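Local coordinates for protein polyprenyl synthetase (Nonlabens dokdonensis, PDB 6KD7) that probably transfers prenyl units to build geranylgeranyl pyrophosphate, as a magnesium-dependent member of the FPP/GGPP synthase family, at residues A[54-59]-A[182-187]; A[176-181]-A[193-198]; A[188-193]-A[303-308]. One frame throughout, in Å; residues are numbered along the deposited sequence.

Contact 1: residues A[54-59]-A[182-187]; sequences YGATAK and IIAGVD
Y54 and A56 meet A184 and V186 in a small, wholly apolar contact near the protein surface, where two loops that each join consecutive helices run side by side. No hydrogen bond crosses it. The chains come nearest at A56 and A184, whose CA atoms are 4.9 Å apart. The methyl of A184 points toward residues 54-59 and touches the aliphatic root of Y54, A184 CB to Y54 CB being 3.5 Å. A56 CB lies 4.1 Å from the same methyl, A184 CB. V186 lays CG2 obliquely against the base of the Y54 ring, 3.6 Å from Y54 CD1, and the two side chains cross at about a right angle. With CG of Y54 set anti to its own carbonyl carbon (chi1 -80°), the ring extends past V186, and its hydroxyl is hydrogen-bonded to E190 beyond the contact.

The two loops are built alike. Each preceding helix stops in a Schellman motif with a positive-phi glycine, G55 or G185, and each following helix is N-capped two residues later, T57 OG1 receiving D60 N and D187 OD1 receiving E190 N. These are short links between neighbouring helices of the all-alpha isoprenoid synthase fold. The side chain of I183 touches A61 and A64 of helix 58-82, while its carbonyl O takes a hydrogen bond from K125 of helix 123-150.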
loop_
_atom_site.group_PDB
_atom_site.type_symbol
_atom_site.label_atom_id
_atom_site.label_comp_id
_atom_site.label_asym_id
_atom_site.label_seq_id
_atom_site.Cartn_x
_atom_site.Cartn_y
_atom_site.Cartn_z
ATOM N N TYR A 54 -25.613 -30.822 41.006
ATOM C CA TYR A 54 -25.989 -30.149 42.270
ATOM C C TYR A 54 -27.518 -30.170 42.430
ATOM O O TYR A 54 -28.054 -29.623 43.403
ATOM C CB TYR A 54 -25.439 -28.724 42.320
ATOM C CG TYR A 54 -23.988 -28.594 42.691
ATOM C CD1 TYR A 54 -23.500 -28.984 43.917
ATOM C CD2 TYR A 54 -23.091 -27.997 41.808
ATOM C CE1 TYR A 54 -22.151 -28.856 44.244
ATOM C CE2 TYR A 54 -21.756 -27.825 42.139
ATOM C CZ TYR A 54 -21.274 -28.249 43.350
ATOM O OH TYR A 54 -19.954 -28.050 43.621
ATOM N N GLY A 55 -28.226 -30.762 41.485
ATOM C CA GLY A 55 -29.631 -31.083 41.705
ATOM C C GLY A 55 -30.543 -30.416 40.724
ATOM O O GLY A 55 -31.710 -30.792 40.737
ATOM N N ALA A 56 -30.095 -29.458 39.904
ATOM C CA ALA A 56 -31.033 -28.764 39.002
ATOM C C ALA A 56 -31.126 -29.565 37.722
ATOM O O ALA A 56 -30.385 -30.525 37.603
ATOM C CB ALA A 56 -30.579 -27.345 38.774
ATOM N N THR A 57 -31.960 -29.148 36.784
ATOM C CA THR A 57 -31.964 -29.699 35.412
ATOM C C THR A 57 -31.056 -28.898 34.463
ATOM O O THR A 57 -30.832 -27.676 34.667
ATOM C CB THR A 57 -33.392 -29.731 34.865
ATOM O OG1 THR A 57 -33.959 -28.423 34.889
ATOM C CG2 THR A 57 -34.259 -30.634 35.714
ATOM N N ALA A 58 -30.620 -29.575 33.411
ATOM C CA ALA A 58 -30.070 -28.974 32.189
ATOM C C ALA A 58 -31.001 -27.857 31.747
ATOM O O ALA A 58 -30.503 -26.746 31.446
ATOM C CB ALA A 58 -29.937 -29.996 31.102
ATOM N N LYS A 59 -32.292 -28.150 31.686
ATOM C CA LYS A 59 -33.276 -27.177 31.165
ATOM C C LYS A 59 -33.221 -25.909 32.016
ATOM O O LYS A 59 -33.326 -24.831 31.450
ATOM C CB LYS A 59 -34.672 -27.799 31.169
ATOM C CG LYS A 59 -35.790 -26.863 30.745
ATOM C CD LYS A 59 -37.172 -27.406 31.007
ATOM C CE LYS A 59 -38.228 -26.324 31.033
ATOM N NZ LYS A 59 -39.595 -26.886 30.939
ATOM N N ILE A 182 -24.831 -21.881 40.825
ATOM C CA ILE A 182 -25.730 -20.770 41.221
ATOM C C ILE A 182 -27.150 -21.175 40.854
ATOM O O ILE A 182 -28.056 -20.915 41.618
ATOM C CB ILE A 182 -25.355 -19.451 40.520
ATOM C CG1 ILE A 182 -24.071 -18.863 41.098
ATOM C CG2 ILE A 182 -26.510 -18.456 40.545
ATOM C CD1 ILE A 182 -23.491 -17.800 40.195
ATOM N N ILE A 183 -27.342 -21.747 39.681
ATOM C CA ILE A 183 -28.722 -22.114 39.263
ATOM C C ILE A 183 -29.302 -23.215 40.165
ATOM O O ILE A 183 -30.518 -23.286 40.274
ATOM C CB ILE A 183 -28.749 -22.409 37.759
ATOM C CG1 ILE A 183 -28.504 -21.107 36.993
ATOM C CG2 ILE A 183 -30.054 -23.062 37.359
ATOM C CD1 ILE A 183 -28.046 -21.285 35.584
ATOM N N ALA A 184 -28.449 -24.053 40.749
ATOM C CA ALA A 184 -28.881 -25.173 41.619
ATOM C C ALA A 184 -29.116 -24.657 43.044
ATOM O O ALA A 184 -29.440 -25.475 43.905
ATOM C CB ALA A 184 -27.823 -26.269 41.630
ATOM N N GLY A 185 -28.776 -23.404 43.324
ATOM C CA GLY A 185 -29.041 -22.746 44.614
ATOM C C GLY A 185 -27.926 -23.015 45.590
ATOM O O GLY A 185 -28.065 -22.765 46.789
ATOM N N VAL A 186 -26.795 -23.491 45.132
ATOM C CA VAL A 186 -25.682 -23.810 46.071
ATOM C C VAL A 186 -25.161 -22.514 46.693
ATOM O O VAL A 186 -25.317 -21.469 46.080
ATOM C CB VAL A 186 -24.642 -24.587 45.248
ATOM C CG1 VAL A 186 -23.227 -24.467 45.743
ATOM C CG2 VAL A 186 -25.067 -26.029 45.135
ATOM N N ASP A 187 -24.509 -22.615 47.849
ATOM C CA ASP A 187 -23.960 -21.455 48.601
ATOM C C ASP A 187 -22.617 -20.981 48.028
ATOM O O ASP A 187 -22.022 -21.702 47.271
ATOM C CB ASP A 187 -23.981 -21.685 50.113
ATOM C CG ASP A 187 -22.920 -22.616 50.668
ATOM O OD1 ASP A 187 -22.077 -23.072 49.918
ATOM O OD2 ASP A 187 -22.954 -22.858 51.865
#

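Contact 2: residues A[176-181]-A[193-198]; sequences ALQMGA and LIYDYG
L177, I194 and Q178 carry most of this buried interface between helix 158-183 and helix 188-215. L177 points toward the opposing helix and works with both branches. Its CD1 methyl reaches furthest, to 3.5 Å from G198 CA, a close approach permitted because that glycine has no side chain. The same CD1 is 3.5 Å from Y197 CD2, meeting the ring obliquely. Lower down the side chain, L177 CB rests 3.9 Å from I194 CG1, and L177 CD2 approaches I194 CD1 at 4.1 Å, the two side chains crossing at about a right angle.

The segment axes come within 8.0 Å and run at 157°, so the pair is a nearly antiparallel helical hairpin, two successive helices of the isoprenoid synthase bundle joined by a short loop. Further along, helix 188-215 supplies F205 to the pyrophosphate pocket.

I194 divides its contacts by branch. Having CG1 anti to the backbone N (chi1 -155°) brings the longer arm across L177, while I194 CG2 drops onto the opposing backbone, 4.0 Å from Q178 N, and also packs against A181 CB at 4.0 Å. An alanine at I194 is likely to open a gap beside L177 and A181, leaving the leucine freer to shift. S50, M53 and Y54 of helix 42-54 also touch I194.

Q178 stretches out fully, carrying its terminal amide over to Y195 near CD1, with the amide and ring planes 83° apart. The hydroxyl of Y197 is hydrogen-bonded to S319, while the backbone O of L177 accepts a hydrogen bond from S50 OG of helix 42-54.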
loop_
_atom_site.group_PDB
_atom_site.type_symbol
_atom_site.label_atom_id
_atom_site.label_comp_id
_atom_site.label_asym_id
_atom_site.label_seq_id
_atom_site.Cartn_x
_atom_site.Cartn_y
_atom_site.Cartn_z
ATOM N N ALA A 176 -18.195 -20.808 34.123
ATOM C CA ALA A 176 -19.226 -21.680 33.524
ATOM C C ALA A 176 -19.716 -22.692 34.589
ATOM O O ALA A 176 -20.928 -22.900 34.672
ATOM C CB ALA A 176 -18.688 -22.398 32.306
ATOM N N LEU A 177 -18.807 -23.306 35.343
ATOM C CA LEU A 177 -19.160 -24.292 36.400
ATOM C C LEU A 177 -19.910 -23.567 37.536
ATOM O O LEU A 177 -21.045 -23.994 37.867
ATOM C CB LEU A 177 -17.884 -24.971 36.900
ATOM C CG LEU A 177 -17.256 -25.940 35.900
ATOM C CD1 LEU A 177 -15.828 -26.206 36.264
ATOM C CD2 LEU A 177 -18.027 -27.242 35.822
ATOM N N GLN A 178 -19.357 -22.447 38.014
ATOM C CA GLN A 178 -19.964 -21.639 39.082
ATOM C C GLN A 178 -21.382 -21.250 38.692
ATOM O O GLN A 178 -22.244 -21.319 39.604
ATOM C CB GLN A 178 -19.056 -20.504 39.522
ATOM C CG GLN A 178 -19.726 -19.669 40.577
ATOM C CD GLN A 178 -18.808 -18.672 41.217
ATOM O OE1 GLN A 178 -19.255 -17.980 42.124
ATOM N NE2 GLN A 178 -17.567 -18.556 40.773
ATOM N N MET A 179 -21.676 -20.961 37.423
ATOM C CA MET A 179 -23.036 -20.508 37.039
ATOM C C MET A 179 -24.035 -21.667 37.217
ATOM O O MET A 179 -25.263 -21.395 37.422
ATOM C CB MET A 179 -23.109 -19.977 35.591
ATOM C CG MET A 179 -22.358 -18.622 35.460
ATOM S SD MET A 179 -22.052 -18.032 33.778
ATOM C CE MET A 179 -23.683 -18.010 33.090
ATOM N N GLY A 180 -23.606 -22.901 36.972
ATOM C CA GLY A 180 -24.531 -24.053 37.099
ATOM C C GLY A 180 -24.871 -24.266 38.558
ATOM O O GLY A 180 -26.039 -24.442 38.870
ATOM N N ALA A 181 -23.863 -24.130 39.408
ATOM C CA ALA A 181 -23.960 -24.196 40.870
ATOM C C ALA A 181 -24.920 -23.093 41.366
ATOM O O ALA A 181 -25.810 -23.382 42.186
ATOM C CB ALA A 181 -22.578 -24.122 41.458
ATOM N N LEU A 193 -15.783 -23.623 45.314
ATOM C CA LEU A 193 -15.006 -24.877 45.239
ATOM C C LEU A 193 -15.107 -25.349 43.779
ATOM O O LEU A 193 -14.091 -25.796 43.218
ATOM C CB LEU A 193 -15.518 -25.922 46.240
ATOM C CG LEU A 193 -15.102 -25.708 47.706
ATOM C CD1 LEU A 193 -15.665 -26.828 48.572
ATOM C CD2 LEU A 193 -13.604 -25.664 47.893
ATOM N N ILE A 194 -16.300 -25.341 43.196
ATOM C CA ILE A 194 -16.402 -25.798 41.781
ATOM C C ILE A 194 -15.635 -24.830 40.864
ATOM O O ILE A 194 -15.019 -25.302 39.924
ATOM C CB ILE A 194 -17.832 -26.151 41.340
ATOM C CG1 ILE A 194 -17.799 -27.149 40.180
ATOM C CG2 ILE A 194 -18.644 -24.908 41.037
ATOM C CD1 ILE A 194 -19.132 -27.702 39.795
ATOM N N TYR A 195 -15.683 -23.529 41.153
ATOM C CA TYR A 195 -14.903 -22.512 40.412
ATOM C C TYR A 195 -13.441 -22.922 40.385
ATOM O O TYR A 195 -12.857 -22.976 39.303
ATOM C CB TYR A 195 -15.027 -21.114 41.014
ATOM C CG TYR A 195 -14.290 -20.021 40.282
ATOM C CD1 TYR A 195 -14.890 -19.313 39.254
ATOM C CD2 TYR A 195 -13.021 -19.646 40.665
ATOM C CE1 TYR A 195 -14.244 -18.260 38.615
ATOM C CE2 TYR A 195 -12.358 -18.609 40.030
ATOM C CZ TYR A 195 -12.952 -17.941 38.971
ATOM O OH TYR A 195 -12.297 -16.914 38.348
ATOM N N ASP A 196 -12.887 -23.210 41.545
ATOM C CA ASP A 196 -11.467 -23.594 41.712
ATOM C C ASP A 196 -11.128 -24.825 40.865
ATOM O O ASP A 196 -10.006 -24.881 40.312
ATOM C CB ASP A 196 -11.153 -23.863 43.180
ATOM C CG ASP A 196 -11.143 -22.618 44.047
ATOM O OD1 ASP A 196 -11.279 -21.487 43.496
ATOM O OD2 ASP A 196 -10.964 -22.783 45.274
ATOM N N TYR A 197 -12.001 -25.827 40.859
ATOM C CA TYR A 197 -11.830 -26.998 39.983
ATOM C C TYR A 197 -11.625 -26.467 38.550
ATOM O O TYR A 197 -10.680 -26.911 37.875
ATOM C CB TYR A 197 -13.048 -27.927 40.075
ATOM C CG TYR A 197 -13.229 -28.854 38.909
ATOM C CD1 TYR A 197 -12.255 -29.768 38.549
ATOM C CD2 TYR A 197 -14.384 -28.819 38.169
ATOM C CE1 TYR A 197 -12.436 -30.644 37.483
ATOM C CE2 TYR A 197 -14.557 -29.648 37.080
ATOM C CZ TYR A 197 -13.568 -30.544 36.723
ATOM O OH TYR A 197 -13.763 -31.328 35.631
ATOM N N GLY A 198 -12.565 -25.653 38.077
ATOM C CA GLY A 198 -12.535 -25.034 36.728
ATOM C C GLY A 198 -11.200 -24.302 36.485
ATOM O O GLY A 198 -10.621 -24.498 35.442
#

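Contact 3: residues A[188-193]-A[303-308]; sequences EKEQEL and EELSIA
An inverse gamma turn centred on S306 is held against the first turn of helix 188-215 by the carboxylate of E190. The turn lies in the loop between helix 283-303 and helix 309-322; its own closing bond, I307 N to L305 O, is weak at 3.1 Å. The bond across the contact is shorter and nearly straight: S306 N donates to E190 OE2 over 2.8 Å at 169°, arriving from above the carboxylate plane and 35° out of it. The CB of S306 settles beside the same group, 3.5 Å from E190 OE2.

A bend in the glutamate makes this possible. CG leaves anti to the backbone N, and the next torsion folds the chain (chi2 58°), bringing the acid group up to the loop. There its second oxygen joins in through a water, which donates to E190 OE1 at 2.6 Å and to E304 O at 2.8 Å. The carboxylate therefore spans the backbone of two loop residues, one directly and one by a bridge. OE2 is shared with Y54 OH, so this one oxygen serves both the loop and helix 42-54. The N-H of S306 and the donating water would probably favour the ionised acid.

Beside the polar grip, L305 CD2 makes an apolar contact with L193 CB at 4.1 Å. Separately, L193 CD1 lies by the backbone O of E304, 4.1 Å from it. L305 goes on to touch Y54 and, in helix 309-322, L315. The arrangement belongs to the all-alpha isoprenoid synthase fold, as a peripheral link in which a helix start holds a later inter-helix loop through backbone N-H and C=O groups of the loop.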
loop_
_atom_site.group_PDB
_atom_site.type_symbol
_atom_site.label_atom_id
_atom_site.label_comp_id
_atom_site.label_asym_id
_atom_site.label_seq_id
_atom_site.Cartn_x
_atom_site.Cartn_y
_atom_site.Cartn_z
ATOM N N GLU A 188 -22.145 -19.813 48.456
ATOM C CA GLU A 188 -20.903 -19.217 47.913
ATOM C C GLU A 188 -19.701 -20.121 48.140
ATOM O O GLU A 188 -18.914 -20.229 47.229
ATOM C CB GLU A 188 -20.562 -17.918 48.628
ATOM C CG GLU A 188 -21.563 -16.828 48.379
ATOM C CD GLU A 188 -20.977 -15.436 48.275
ATOM O OE1 GLU A 188 -21.681 -14.566 47.766
ATOM O OE2 GLU A 188 -19.823 -15.245 48.684
ATOM N N LYS A 189 -19.588 -20.737 49.313
ATOM C CA LYS A 189 -18.410 -21.580 49.618
ATOM C C LYS A 189 -18.341 -22.730 48.612
ATOM O O LYS A 189 -17.253 -22.994 48.107
ATOM C CB LYS A 189 -18.556 -22.125 51.040
ATOM C CG LYS A 189 -17.285 -22.636 51.695
ATOM C CD LYS A 189 -17.545 -23.212 53.068
ATOM C CE LYS A 189 -16.288 -23.471 53.872
ATOM N NZ LYS A 189 -16.538 -24.400 55.002
ATOM N N GLU A 190 -19.476 -23.358 48.320
ATOM C CA GLU A 190 -19.520 -24.481 47.355
ATOM C C GLU A 190 -19.255 -23.943 45.945
ATOM O O GLU A 190 -18.466 -24.525 45.239
ATOM C CB GLU A 190 -20.850 -25.223 47.442
ATOM C CG GLU A 190 -20.880 -26.526 46.677
ATOM C CD GLU A 190 -19.840 -27.570 47.041
ATOM O OE1 GLU A 190 -19.267 -27.483 48.116
ATOM O OE2 GLU A 190 -19.618 -28.453 46.236
ATOM N N GLN A 191 -19.840 -22.798 45.620
ATOM C CA GLN A 191 -19.667 -22.197 44.280
ATOM C C GLN A 191 -18.176 -21.976 44.032
ATOM O O GLN A 191 -17.711 -22.344 42.994
ATOM C CB GLN A 191 -20.333 -20.829 44.268
ATOM C CG GLN A 191 -21.828 -20.877 44.067
ATOM C CD GLN A 191 -22.387 -19.480 44.054
ATOM O OE1 GLN A 191 -21.750 -18.546 43.602
ATOM N NE2 GLN A 191 -23.583 -19.339 44.572
ATOM N N GLU A 192 -17.482 -21.442 45.019
ATOM C CA GLU A 192 -16.035 -21.203 44.876
ATOM C C GLU A 192 -15.283 -22.530 44.734
ATOM O O GLU A 192 -14.233 -22.522 44.111
ATOM C CB GLU A 192 -15.548 -20.233 45.949
ATOM C CG GLU A 192 -16.342 -18.941 45.934
ATOM C CD GLU A 192 -15.760 -17.782 46.715
ATOM O OE1 GLU A 192 -16.091 -16.640 46.386
ATOM O OE2 GLU A 192 -14.979 -18.028 47.636
ATOM N N LEU A 193 -15.783 -23.623 45.314
ATOM C CA LEU A 193 -15.006 -24.877 45.239
ATOM C C LEU A 193 -15.107 -25.349 43.779
ATOM O O LEU A 193 -14.091 -25.796 43.218
ATOM C CB LEU A 193 -15.518 -25.922 46.240
ATOM C CG LEU A 193 -15.102 -25.708 47.706
ATOM C CD1 LEU A 193 -15.665 -26.828 48.572
ATOM C CD2 LEU A 193 -13.604 -25.664 47.893
ATOM N N GLU A 303 -12.774 -34.447 44.436
ATOM C CA GLU A 303 -12.949 -35.287 45.642
ATOM C C GLU A 303 -13.638 -34.439 46.721
ATOM O O GLU A 303 -14.344 -35.022 47.515
ATOM C CB GLU A 303 -11.617 -35.825 46.171
ATOM C CG GLU A 303 -11.077 -37.025 45.413
ATOM C CD GLU A 303 -9.567 -37.287 45.540
ATOM O OE1 GLU A 303 -8.931 -36.795 46.520
ATOM O OE2 GLU A 303 -9.006 -37.965 44.631
ATOM N N GLU A 304 -13.418 -33.125 46.749
ATOM C CA GLU A 304 -13.962 -32.274 47.841
ATOM C C GLU A 304 -15.306 -31.624 47.511
ATOM O O GLU A 304 -15.839 -30.942 48.376
ATOM C CB GLU A 304 -12.930 -31.225 48.232
ATOM C CG GLU A 304 -11.664 -31.843 48.777
ATOM C CD GLU A 304 -10.542 -30.846 48.985
ATOM O OE1 GLU A 304 -10.817 -29.632 48.922
ATOM O OE2 GLU A 304 -9.403 -31.288 49.196
ATOM N N LEU A 305 -15.828 -31.830 46.313
ATOM C CA LEU A 305 -17.121 -31.205 45.956
ATOM C C LEU A 305 -18.262 -31.893 46.707
ATOM O O LEU A 305 -18.158 -33.084 46.988
ATOM C CB LEU A 305 -17.311 -31.330 44.445
ATOM C CG LEU A 305 -16.365 -30.480 43.604
ATOM C CD1 LEU A 305 -16.493 -30.840 42.143
ATOM C CD2 LEU A 305 -16.641 -29.006 43.816
ATOM N N SER A 306 -19.325 -31.144 46.985
ATOM C CA SER A 306 -20.533 -31.695 47.635
ATOM C C SER A 306 -21.447 -32.260 46.548
ATOM O O SER A 306 -22.468 -31.660 46.262
ATOM C CB SER A 306 -21.211 -30.643 48.450
ATOM O OG SER A 306 -22.305 -31.189 49.146
ATOM N N ILE A 307 -21.038 -33.372 45.947
ATOM C CA ILE A 307 -21.796 -34.065 44.867
ATOM C C ILE A 307 -21.732 -35.577 45.128
ATOM O O ILE A 307 -20.884 -35.998 45.902
ATOM C CB ILE A 307 -21.245 -33.706 43.473
ATOM C CG1 ILE A 307 -19.795 -34.155 43.298
ATOM C CG2 ILE A 307 -21.407 -32.231 43.167
ATOM C CD1 ILE A 307 -19.208 -33.787 41.972
ATOM N N ALA A 308 -22.636 -36.338 44.518
ATOM C CA ALA A 308 -22.692 -37.806 44.682
ATOM C C ALA A 308 -21.436 -38.454 44.094
ATOM O O ALA A 308 -20.950 -37.964 43.085
ATOM C CB ALA A 308 -23.927 -38.322 44.003
HETATM O O HOH W 1 -17.954 -29.390 49.359
#

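The three contacts cluster at one end of the chain's helical bundle, on the same side of its centre. Centres of contacts 2 and 3 are about 8 Å apart, and the centre of contact 1 lies about 11 and 12 Å from them. Contacts 1 and 2 share helix 158-183, contacts 2 and 3 share helix 188-215 and L193. Along the chain, contact 1 closes before contact 3 opens, whereas contact 2 interleaves with both. Y54 belongs to contact 1, and its ring also packs on A181 and I194 of contact 2. The result joins the ends of helices 42-54 and 158-183, the hairpin between 158-183 and 188-215, and the later 303-308 loop into one continuous patch.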